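Local coordinates for protein PreproPTTH (PDB 5AOQ) that serves as the mature silkworm prothoracicotropic hormone, a cystine-knot neurohormone recognised by the receptor tyrosine kinase Torso and probably involved in timing metamorphosis, at residues Ile77-Glu80 / Leu81-Arg84. The protein carries 1 engineered substitution. Residues are numbered along the deposited sequence; the frame is centred on the assembly and turned at random.
Sequences IPNE and LKYR
The ring of Y83 meets the carbonyl of N79 obliquely, CE2 lying 3.8 Å from N79 O, while CB of K82 rests over one ring face, displaced from the ring centre. The flat amide of N79 has the K82 side chain alongside it: CE of K82 lies 3.6 Å from N79 OD1. Both residues place CG beside their own backbone N (chi1 -68° in N79, -67° in K82), and the two side chains point the same way. With a leucine in place of K82, lacking CE and the ammonium group, the amide of N79 would probably be freer to turn. A beta turn underlies the arrangement, closed by L81 N donating to P78 O (2.7 Å). On the P78 ring, CG meets CD1 of L81 at 3.8 Å, and W85 of the second hormone subunit packs on both residues. The turn belongs to the loop joining strands 55-65 and 86-97, where R84, in the conformer given, forms a salt bridge with D29 of the Torso chain. Its chemistry is thus divided: one backbone bond and the apolar contact of P78 with L81 shape the turn, whereas the K82 chain lies beside the N79 amide without a hydrogen bond to it.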
loop_
_atom_site.group_PDB
_atom_site.type_symbol
_atom_site.label_atom_id
_atom_site.label_comp_id
_atom_site.label_asym_id
_atom_site.label_seq_id
_atom_site.Cartn_x
_atom_site.Cartn_y
_atom_site.Cartn_z
ATOM N N ILE D 77 -2.741 -8.973 6.688
ATOM C CA ILE D 77 -2.064 -8.819 5.405
ATOM C C ILE D 77 -1.577 -10.174 4.904
ATOM O O ILE D 77 -1.305 -11.069 5.703
ATOM C CB ILE D 77 -0.870 -7.850 5.503
ATOM C CG1 ILE D 77 0.014 -8.219 6.698
ATOM C CG2 ILE D 77 -1.369 -6.422 5.635
ATOM C CD1 ILE D 77 1.281 -7.392 6.818
ATOM N N PRO D 78 -1.470 -10.331 3.574
ATOM C CA PRO D 78 -1.000 -11.597 2.999
ATOM C C PRO D 78 0.406 -11.954 3.473
ATOM O O PRO D 78 1.246 -11.069 3.640
ATOM C CB PRO D 78 -1.032 -11.337 1.488
ATOM C CG PRO D 78 -1.075 -9.855 1.339
ATOM C CD PRO D 78 -1.787 -9.336 2.536
ATOM N N ASN D 79 0.650 -13.243 3.683
ATOM C CA ASN D 79 1.900 -13.710 4.270
ATOM C C ASN D 79 3.123 -13.443 3.396
ATOM O O ASN D 79 4.258 -13.632 3.836
ATOM C CB ASN D 79 1.800 -15.204 4.579
ATOM C CG ASN D 79 0.815 -15.501 5.694
ATOM O OD1 ASN D 79 0.017 -14.644 6.075
ATOM N ND2 ASN D 79 0.866 -16.717 6.223
ATOM N N GLU D 80 2.897 -13.007 2.161
ATOM C CA GLU D 80 3.993 -12.555 1.311
ATOM C C GLU D 80 4.527 -11.214 1.807
ATOM O O GLU D 80 5.632 -10.809 1.443
ATOM C CB GLU D 80 3.543 -12.426 -0.146
ATOM C CG GLU D 80 3.341 -13.752 -0.865
ATOM C CD GLU D 80 3.056 -13.576 -2.348
ATOM O OE1 GLU D 80 3.148 -12.433 -2.844
ATOM O OE2 GLU D 80 2.742 -14.583 -3.017
ATOM N N LEU D 81 3.741 -10.538 2.644
ATOM C CA LEU D 81 4.069 -9.190 3.103
ATOM C C LEU D 81 4.275 -9.108 4.615
ATOM O O LEU D 81 4.165 -8.032 5.201
ATOM C CB LEU D 81 2.968 -8.215 2.677
ATOM C CG LEU D 81 2.707 -8.137 1.171
ATOM C CD1 LEU D 81 1.581 -7.160 0.875
ATOM C CD2 LEU D 81 3.971 -7.738 0.421
ATOM N N LYS D 82 4.569 -10.242 5.244
ATOM C CA LYS D 82 5.004 -10.248 6.636
ATOM C C LYS D 82 6.507 -10.007 6.680
ATOM O O LYS D 82 7.136 -9.819 5.639
ATOM C CB LYS D 82 4.666 -11.574 7.317
ATOM C CG LYS D 82 3.186 -11.843 7.497
ATOM C CD LYS D 82 2.966 -13.257 8.014
ATOM C CE LYS D 82 1.774 -13.341 8.951
ATOM N NZ LYS D 82 1.644 -14.698 9.552
ATOM N N TYR D 83 7.075 -10.003 7.884
ATOM C CA TYR D 83 8.528 -9.966 8.078
ATOM C C TYR D 83 9.175 -8.634 7.676
ATOM O O TYR D 83 9.980 -8.085 8.429
ATOM C CB TYR D 83 9.190 -11.112 7.303
ATOM C CG TYR D 83 8.422 -12.416 7.371
ATOM C CD1 TYR D 83 8.379 -13.158 8.544
ATOM C CD2 TYR D 83 7.741 -12.903 6.262
ATOM C CE1 TYR D 83 7.677 -14.347 8.611
ATOM C CE2 TYR D 83 7.038 -14.091 6.319
ATOM C CZ TYR D 83 7.009 -14.809 7.496
ATOM O OH TYR D 83 6.309 -15.992 7.555
ATOM N N ARG D 84 8.809 -8.130 6.499
ATOM C CA ARG D 84 9.380 -6.905 5.948
ATOM C C ARG D 84 8.398 -5.736 6.054
ATOM O O ARG D 84 8.804 -4.586 6.228
ATOM C CB ARG D 84 9.777 -7.125 4.484
ATOM C CG ARG D 84 10.674 -8.340 4.254
ATOM C CD ARG D 84 10.374 -9.034 2.931
ATOM N NE ARG D 84 10.910 -8.311 1.780
ATOM C CZ ARG D 84 10.826 -8.739 0.524
ATOM N NH1 ARG D 84 10.224 -9.887 0.245
ATOM N NH2 ARG D 84 11.344 -8.016 -0.459
#